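Long-range contact in peroxisomal catalase A (Saccharomyces cerevisiae, PDB 1A4E), which breaks down hydrogen peroxide to water and oxygen with a heme cofactor, working as a homotetramer and probably protecting cells from peroxide made by peroxisomal oxidases: residues A363-P375 / F382-Y395. Numbering follows the deposited sequence.
Sequences ASKFFNPAIRDGP and FGSEPTYLANDKSY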
ATOM      1  N   ALA B 363      -0.051 -28.678  -4.801  1.00 32.38           N
ATOM      2  CA  ALA B 363      -0.632 -29.990  -5.027  1.00 30.30           C
ATOM      3  C   ALA B 363      -2.131 -29.959  -5.327  1.00 29.75           C
ATOM      4  O   ALA B 363      -2.743 -30.993  -5.595  1.00 31.56           O
ATOM      5  CB  ALA B 363      -0.376 -30.853  -3.806  1.00 27.39           C
ATOM      6  N   SER B 364      -2.738 -28.769  -5.310  1.00 29.91           N
ATOM      7  CA  SER B 364      -4.152 -28.580  -5.611  1.00 30.12           C
ATOM      8  C   SER B 364      -4.311 -27.122  -6.004  1.00 32.35           C
ATOM      9  O   SER B 364      -4.680 -26.266  -5.195  1.00 33.11           O
ATOM     10  CB  SER B 364      -5.004 -28.879  -4.382  1.00 30.16           C
ATOM     11  OG  SER B 364      -6.390 -28.610  -4.559  1.00 29.63           O
ATOM     12  N   LYS B 365      -4.028 -26.854  -7.283  1.00 33.44           N
ATOM     13  CA  LYS B 365      -4.038 -25.503  -7.828  1.00 34.98           C
ATOM     14  C   LYS B 365      -5.283 -24.657  -7.637  1.00 33.27           C
ATOM     15  O   LYS B 365      -6.421 -25.117  -7.709  1.00 33.97           O
ATOM     16  CB  LYS B 365      -3.744 -25.556  -9.306  1.00 39.39           C
ATOM     17  CG  LYS B 365      -2.268 -25.525  -9.646  1.00 49.65           C
ATOM     18  CD  LYS B 365      -2.229 -25.718 -11.154  1.00 62.64           C
ATOM     19  CE  LYS B 365      -0.964 -25.171 -11.802  1.00 68.05           C
ATOM     20  NZ  LYS B 365      -0.981 -25.464 -13.226  1.00 72.90           N
ATOM     21  N   PHE B 366      -5.006 -23.390  -7.324  1.00 30.82           N
ATOM     22  CA  PHE B 366      -6.044 -22.389  -7.187  1.00 29.15           C
ATOM     23  C   PHE B 366      -6.728 -22.143  -8.530  1.00 29.17           C
ATOM     24  O   PHE B 366      -6.087 -21.832  -9.531  1.00 30.55           O
ATOM     25  CB  PHE B 366      -5.393 -21.112  -6.635  1.00 25.94           C
ATOM     26  CG  PHE B 366      -6.111 -19.797  -6.909  1.00 24.89           C
ATOM     27  CD1 PHE B 366      -7.447 -19.602  -6.533  1.00 23.65           C
ATOM     28  CD2 PHE B 366      -5.412 -18.779  -7.570  1.00 27.43           C
ATOM     29  CE1 PHE B 366      -8.077 -18.391  -6.820  1.00 23.00           C
ATOM     30  CE2 PHE B 366      -6.050 -17.571  -7.853  1.00 26.14           C
ATOM     31  CZ  PHE B 366      -7.382 -17.379  -7.479  1.00 25.63           C
ATOM     32  N   PHE B 367      -8.043 -22.322  -8.551  1.00 26.78           N
ATOM     33  CA  PHE B 367      -8.829 -22.008  -9.719  1.00 25.43           C
ATOM     34  C   PHE B 367     -10.189 -21.550  -9.249  1.00 26.05           C
ATOM     35  O   PHE B 367     -10.955 -22.299  -8.657  1.00 28.73           O
ATOM     36  CB  PHE B 367      -9.005 -23.219 -10.647  1.00 23.08           C
ATOM     37  CG  PHE B 367      -9.968 -22.929 -11.799  1.00 27.49           C
ATOM     38  CD1 PHE B 367      -9.779 -21.804 -12.626  1.00 29.12           C
ATOM     39  CD2 PHE B 367     -11.077 -23.760 -12.000  1.00 31.34           C
ATOM     40  CE1 PHE B 367     -10.700 -21.510 -13.634  1.00 28.61           C
ATOM     41  CE2 PHE B 367     -11.997 -23.462 -13.015  1.00 32.59           C
ATOM     42  CZ  PHE B 367     -11.808 -22.340 -13.829  1.00 32.56           C
ATOM     43  N   ASN B 368     -10.484 -20.292  -9.522  1.00 26.21           N
ATOM     44  CA  ASN B 368     -11.784 -19.760  -9.201  1.00 27.81           C
ATOM     45  C   ASN B 368     -12.041 -18.624 -10.181  1.00 28.99           C
ATOM     46  O   ASN B 368     -11.295 -17.642 -10.200  1.00 31.43           O
ATOM     47  CB  ASN B 368     -11.804 -19.248  -7.764  1.00 26.97           C
ATOM     48  CG  ASN B 368     -13.221 -18.956  -7.303  1.00 29.30           C
ATOM     49  OD1 ASN B 368     -13.988 -18.261  -7.970  1.00 27.48           O
ATOM     50  ND2 ASN B 368     -13.602 -19.496  -6.150  1.00 29.53           N
ATOM     51  N   PRO B 369     -13.098 -18.708 -11.000  1.00 29.43           N
ATOM     52  CA  PRO B 369     -13.446 -17.726 -12.029  1.00 27.78           C
ATOM     53  C   PRO B 369     -13.655 -16.308 -11.525  1.00 25.47           C
ATOM     54  O   PRO B 369     -13.353 -15.352 -12.229  1.00 26.81           O
ATOM     55  CB  PRO B 369     -14.696 -18.273 -12.678  1.00 26.26           C
ATOM     56  CG  PRO B 369     -14.548 -19.746 -12.433  1.00 29.86           C
ATOM     57  CD  PRO B 369     -14.066 -19.800 -11.002  1.00 28.63           C
ATOM     58  N   ALA B 370     -14.155 -16.177 -10.295  1.00 25.64           N
ATOM     59  CA  ALA B 370     -14.485 -14.885  -9.733  1.00 24.92           C
ATOM     60  C   ALA B 370     -13.443 -14.270  -8.809  1.00 26.74           C
ATOM     61  O   ALA B 370     -13.647 -13.151  -8.332  1.00 29.15           O
ATOM     62  CB  ALA B 370     -15.800 -15.016  -8.989  1.00 21.51           C
ATOM     63  N   ILE B 371     -12.339 -14.967  -8.499  1.00 25.77           N
ATOM     64  CA  ILE B 371     -11.263 -14.375  -7.703  1.00 26.96           C
ATOM     65  C   ILE B 371     -10.213 -13.954  -8.731  1.00 27.68           C
ATOM     66  O   ILE B 371      -9.386 -14.745  -9.192  1.00 30.31           O
ATOM     67  CB  ILE B 371     -10.728 -15.432  -6.688  1.00 26.32           C
ATOM     68  CG1 ILE B 371     -11.836 -15.778  -5.686  1.00 24.74           C
ATOM     69  CG2 ILE B 371      -9.499 -14.895  -5.954  1.00 23.49           C
ATOM     70  CD1 ILE B 371     -11.462 -16.854  -4.644  1.00 23.74           C
ATOM     71  N   ARG B 372     -10.318 -12.683  -9.147  1.00 26.22           N
ATOM     72  CA  ARG B 372      -9.491 -12.121 -10.212  1.00 25.51           C
ATOM     73  C   ARG B 372      -8.896 -10.759  -9.882  1.00 25.77           C
ATOM     74  O   ARG B 372      -9.271 -10.097  -8.910  1.00 26.78           O
ATOM     75  CB  ARG B 372     -10.301 -11.942 -11.504  1.00 21.48           C
ATOM     76  CG  ARG B 372     -11.089 -13.143 -11.987  1.00 23.21           C
ATOM     77  CD  ARG B 372     -10.200 -14.296 -12.421  1.00 19.48           C
ATOM     78  NE  ARG B 372      -9.718 -14.144 -13.785  1.00 24.81           N
ATOM     79  CZ  ARG B 372     -10.428 -14.568 -14.841  1.00 24.61           C
ATOM     80  NH1 ARG B 372     -11.624 -15.144 -14.711  1.00 21.85           N
ATOM     81  NH2 ARG B 372      -9.904 -14.471 -16.060  1.00 22.84           N
ATOM     82  N   ASP B 373      -7.948 -10.361 -10.742  1.00 24.71           N
ATOM     83  CA  ASP B 373      -7.286  -9.060 -10.728  1.00 23.61           C
ATOM     84  C   ASP B 373      -6.525  -8.742  -9.445  1.00 23.56           C
ATOM     85  O   ASP B 373      -5.961  -9.652  -8.836  1.00 25.94           O
ATOM     86  CB  ASP B 373      -8.348  -7.972 -11.027  1.00 23.51           C
ATOM     87  CG  ASP B 373      -9.137  -8.098 -12.332  1.00 23.52           C
ATOM     88  OD1 ASP B 373      -8.836  -8.950 -13.169  1.00 22.72           O
ATOM     89  OD2 ASP B 373     -10.074  -7.331 -12.513  1.00 27.21           O
ATOM     90  N   GLY B 374      -6.464  -7.488  -8.991  1.00 21.76           N
ATOM     91  CA  GLY B 374      -5.723  -7.146  -7.794  1.00 19.81           C
ATOM     92  C   GLY B 374      -4.272  -6.867  -8.149  1.00 21.90           C
ATOM     93  O   GLY B 374      -3.757  -7.417  -9.127  1.00 22.12           O
ATOM     94  N   PRO B 375      -3.561  -6.024  -7.394  1.00 22.28           N
ATOM     95  CA  PRO B 375      -2.146  -5.749  -7.617  1.00 24.15           C
ATOM     96  C   PRO B 375      -1.260  -6.983  -7.557  1.00 25.54           C
ATOM     97  O   PRO B 375      -1.508  -7.899  -6.773  1.00 26.02           O
ATOM     98  CB  PRO B 375      -1.807  -4.709  -6.565  1.00 24.72           C
ATOM     99  CG  PRO B 375      -2.851  -4.905  -5.489  1.00 23.31           C
ATOM    100  CD  PRO B 375      -4.099  -5.235  -6.291  1.00 22.45           C
ATOM    101  N   PHE B 382      -5.808 -16.268 -14.951  1.00 28.97           N
ATOM    102  CA  PHE B 382      -6.605 -17.259 -15.680  1.00 27.26           C
ATOM    103  C   PHE B 382      -6.910 -16.915 -17.131  1.00 28.65           C
ATOM    104  O   PHE B 382      -7.813 -17.488 -17.739  1.00 31.29           O
ATOM    105  CB  PHE B 382      -7.938 -17.535 -14.944  1.00 26.02           C
ATOM    106  CG  PHE B 382      -7.738 -18.057 -13.532  1.00 22.45           C
ATOM    107  CD1 PHE B 382      -6.842 -19.107 -13.287  1.00 22.22           C
ATOM    108  CD2 PHE B 382      -8.427 -17.455 -12.479  1.00 21.34           C
ATOM    109  CE1 PHE B 382      -6.632 -19.548 -11.983  1.00 20.38           C
ATOM    110  CE2 PHE B 382      -8.211 -17.905 -11.177  1.00 19.17           C
ATOM    111  CZ  PHE B 382      -7.318 -18.945 -10.932  1.00 19.06           C
ATOM    112  N   GLY B 383      -6.139 -15.989 -17.720  1.00 28.84           N
ATOM    113  CA  GLY B 383      -6.289 -15.595 -19.110  1.00 28.53           C
ATOM    114  C   GLY B 383      -7.675 -15.056 -19.428  1.00 30.95           C
ATOM    115  O   GLY B 383      -8.270 -14.271 -18.683  1.00 30.58           O
ATOM    116  N   SER B 384      -8.198 -15.557 -20.545  1.00 29.28           N
ATOM    117  CA  SER B 384      -9.508 -15.139 -21.010  1.00 31.02           C
ATOM    118  C   SER B 384     -10.697 -15.846 -20.377  1.00 29.43           C
ATOM    119  O   SER B 384     -11.830 -15.616 -20.809  1.00 30.07           O
ATOM    120  CB  SER B 384      -9.550 -15.298 -22.528  1.00 31.35           C
ATOM    121  OG  SER B 384      -9.244 -16.630 -22.914  1.00 38.38           O
ATOM    122  N   GLU B 385     -10.466 -16.692 -19.355  1.00 28.73           N
ATOM    123  CA  GLU B 385     -11.527 -17.365 -18.600  1.00 29.33           C
ATOM    124  C   GLU B 385     -12.590 -16.386 -18.135  1.00 30.89           C
ATOM    125  O   GLU B 385     -12.234 -15.322 -17.623  1.00 32.52           O
ATOM    126  CB  GLU B 385     -11.028 -18.031 -17.330  1.00 30.78           C
ATOM    127  CG  GLU B 385     -10.447 -19.413 -17.483  1.00 31.62           C
ATOM    128  CD  GLU B 385     -11.443 -20.493 -17.864  1.00 35.99           C
ATOM    129  OE1 GLU B 385     -12.518 -20.569 -17.267  1.00 30.28           O
ATOM    130  OE2 GLU B 385     -11.120 -21.272 -18.760  1.00 36.60           O
ATOM    131  N   PRO B 386     -13.888 -16.668 -18.314  1.00 30.27           N
ATOM    132  CA  PRO B 386     -14.978 -15.876 -17.752  1.00 27.72           C
ATOM    133  C   PRO B 386     -14.829 -15.543 -16.271  1.00 27.80           C
ATOM    134  O   PRO B 386     -14.337 -16.315 -15.447  1.00 26.39           O
ATOM    135  CB  PRO B 386     -16.203 -16.701 -18.072  1.00 26.48           C
ATOM    136  CG  PRO B 386     -15.843 -17.248 -19.427  1.00 26.26           C
ATOM    137  CD  PRO B 386     -14.404 -17.691 -19.219  1.00 26.02           C
ATOM    138  N   THR B 387     -15.248 -14.332 -15.936  1.00 26.49           N
ATOM    139  CA  THR B 387     -15.183 -13.857 -14.566  1.00 27.34           C
ATOM    140  C   THR B 387     -16.403 -14.249 -13.732  1.00 27.32           C
ATOM    141  O   THR B 387     -16.731 -13.638 -12.716  1.00 27.83           O
ATOM    142  CB  THR B 387     -15.005 -12.339 -14.626  1.00 26.26           C
ATOM    143  OG1 THR B 387     -16.015 -11.880 -15.519  1.00 27.45           O
ATOM    144  CG2 THR B 387     -13.611 -11.913 -15.049  1.00 24.85           C
ATOM    145  N   TYR B 388     -17.085 -15.299 -14.177  1.00 25.94           N
ATOM    146  CA  TYR B 388     -18.271 -15.826 -13.531  1.00 28.40           C
ATOM    147  C   TYR B 388     -18.442 -17.255 -14.042  1.00 30.54           C
ATOM    148  O   TYR B 388     -17.655 -17.741 -14.865  1.00 31.32           O
ATOM    149  CB  TYR B 388     -19.495 -14.954 -13.897  1.00 26.82           C
ATOM    150  CG  TYR B 388     -19.995 -15.110 -15.334  1.00 26.27           C
ATOM    151  CD1 TYR B 388     -19.193 -14.738 -16.415  1.00 24.14           C
ATOM    152  CD2 TYR B 388     -21.265 -15.650 -15.562  1.00 26.05           C
ATOM    153  CE1 TYR B 388     -19.653 -14.913 -17.714  1.00 24.72           C
ATOM    154  CE2 TYR B 388     -21.732 -15.829 -16.860  1.00 23.67           C
ATOM    155  CZ  TYR B 388     -20.917 -15.459 -17.925  1.00 28.44           C
ATOM    156  OH  TYR B 388     -21.357 -15.645 -19.216  1.00 29.54           O
ATOM    157  N   LEU B 389     -19.495 -17.936 -13.580  1.00 32.87           N
ATOM    158  CA  LEU B 389     -19.762 -19.294 -14.021  1.00 34.57           C
ATOM    159  C   LEU B 389     -20.600 -19.284 -15.297  1.00 36.33           C
ATOM    160  O   LEU B 389     -21.832 -19.364 -15.291  1.00 36.94           O
ATOM    161  CB  LEU B 389     -20.468 -20.052 -12.893  1.00 32.94           C
ATOM    162  CG  LEU B 389     -19.768 -20.068 -11.532  1.00 35.64           C
ATOM    163  CD1 LEU B 389     -20.656 -20.797 -10.552  1.00 37.18           C
ATOM    164  CD2 LEU B 389     -18.401 -20.732 -11.626  1.00 31.33           C
ATOM    165  N   ALA B 390     -19.871 -19.151 -16.418  1.00 37.04           N
ATOM    166  CA  ALA B 390     -20.471 -19.119 -17.745  1.00 37.75           C
ATOM    167  C   ALA B 390     -21.060 -20.471 -18.108  1.00 38.52           C
ATOM    168  O   ALA B 390     -20.438 -21.510 -17.867  1.00 40.10           O
ATOM    169  CB  ALA B 390     -19.423 -18.748 -18.780  1.00 34.84           C
ATOM    170  N   ASN B 391     -22.281 -20.462 -18.655  1.00 38.41           N
ATOM    171  CA  ASN B 391     -22.967 -21.701 -18.998  1.00 39.56           C
ATOM    172  C   ASN B 391     -22.430 -22.470 -20.194  1.00 40.38           C
ATOM    173  O   ASN B 391     -22.730 -23.656 -20.336  1.00 42.06           O
ATOM    174  CB  ASN B 391     -24.450 -21.394 -19.189  1.00 39.16           C
ATOM    175  CG  ASN B 391     -25.112 -21.196 -17.829  1.00 42.31           C
ATOM    176  OD1 ASN B 391     -25.121 -22.099 -16.990  1.00 43.86           O
ATOM    177  ND2 ASN B 391     -25.661 -20.020 -17.532  1.00 37.13           N
ATOM    178  N   ASP B 392     -21.612 -21.835 -21.047  1.00 40.07           N
ATOM    179  CA  ASP B 392     -20.960 -22.533 -22.150  1.00 41.27           C
ATOM    180  C   ASP B 392     -19.606 -23.119 -21.745  1.00 41.52           C
ATOM    181  O   ASP B 392     -18.947 -23.807 -22.524  1.00 43.27           O
ATOM    182  CB  ASP B 392     -20.785 -21.570 -23.332  1.00 44.23           C
ATOM    183  CG  ASP B 392     -19.782 -20.435 -23.166  1.00 47.93           C
ATOM    184  OD1 ASP B 392     -19.736 -19.797 -22.114  1.00 53.91           O
ATOM    185  OD2 ASP B 392     -19.039 -20.187 -24.112  1.00 51.69           O
ATOM    186  N   LYS B 393     -19.173 -22.824 -20.516  1.00 42.41           N
ATOM    187  CA  LYS B 393     -17.944 -23.355 -19.943  1.00 41.94           C
ATOM    188  C   LYS B 393     -18.280 -24.424 -18.909  1.00 40.76           C
ATOM    189  O   LYS B 393     -19.414 -24.532 -18.441  1.00 39.43           O
ATOM    190  CB  LYS B 393     -17.152 -22.222 -19.282  1.00 44.02           C
ATOM    191  CG  LYS B 393     -16.717 -21.118 -20.246  1.00 45.82           C
ATOM    192  CD  LYS B 393     -15.561 -21.549 -21.136  1.00 48.92           C
ATOM    193  CE  LYS B 393     -14.261 -21.480 -20.349  1.00 52.07           C
ATOM    194  NZ  LYS B 393     -13.153 -22.039 -21.097  1.00 53.53           N
ATOM    195  N   SER B 394     -17.284 -25.233 -18.537  1.00 41.58           N
ATOM    196  CA  SER B 394     -17.478 -26.311 -17.575  1.00 42.94           C
ATOM    197  C   SER B 394     -16.773 -26.058 -16.244  1.00 41.07           C
ATOM    198  O   SER B 394     -15.680 -25.499 -16.224  1.00 39.86           O
ATOM    199  CB  SER B 394     -16.965 -27.600 -18.186  1.00 45.32           C
ATOM    200  OG  SER B 394     -17.322 -28.688 -17.354  1.00 54.27           O
ATOM    201  N   TYR B 395     -17.388 -26.420 -15.106  1.00 40.22           N
ATOM    202  CA  TYR B 395     -16.805 -26.222 -13.774  1.00 39.26           C
ATOM    203  C   TYR B 395     -17.066 -27.441 -12.900  1.00 40.93           C
ATOM    204  O   TYR B 395     -18.197 -27.923 -12.813  1.00 42.39           O
ATOM    205  CB  TYR B 395     -17.406 -24.996 -13.063  1.00 33.49           C
ATOM    206  CG  TYR B 395     -17.289 -23.726 -13.893  1.00 34.57           C
ATOM    207  CD1 TYR B 395     -16.078 -23.025 -13.954  1.00 32.31           C
ATOM    208  CD2 TYR B 395     -18.383 -23.305 -14.651  1.00 31.69           C
ATOM    209  CE1 TYR B 395     -15.966 -21.904 -14.782  1.00 31.63           C
ATOM    210  CE2 TYR B 395     -18.270 -22.187 -15.476  1.00 33.29           C
ATOM    211  CZ  TYR B 395     -17.064 -21.491 -15.534  1.00 33.54           C
ATOM    212  OH  TYR B 395     -16.961 -20.383 -16.350  1.00 32.78           O
TER
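R372 and F382 both set CG opposite their own carbonyl carbon (chi1 -51° and -59°), and two further bends fold the arginine back so that its guanidinium reaches the F382-E385 turn. There R372 NH1 and NH2 both donate to E385 O, at 3.0 and 2.9 Å, from the same face of its carbonyl plane. R372 NH1 also bonds P369 O at 3.0 Å and, more weakly, P386 O. Arginine suits this place because its flat head with several N-H donors can serve more than one backbone carbonyl at once, while T387 CG2 and F382 CB pack over opposite faces. With an alanine in place of R372, the carbonyls of E385 and P369 would probably lose these donors and a gap would open beside F382. The F382 ring receives the edge of F367 on one face (F367 CD1 to F382 CE1 3.9 Å, planes at 88°), and its CZ lies over a face of F366, making an aromatic cluster. P369, rigid and compact, fits its CG against Y395 CE1 at 3.5 Å. Both segments belong to the irregular connection between helix 332-348 and strand 411-418, where R6 of a second subunit salt-bridges the E385 carboxylate and H147 of a third, from its helix 141-149, bonds T387 O.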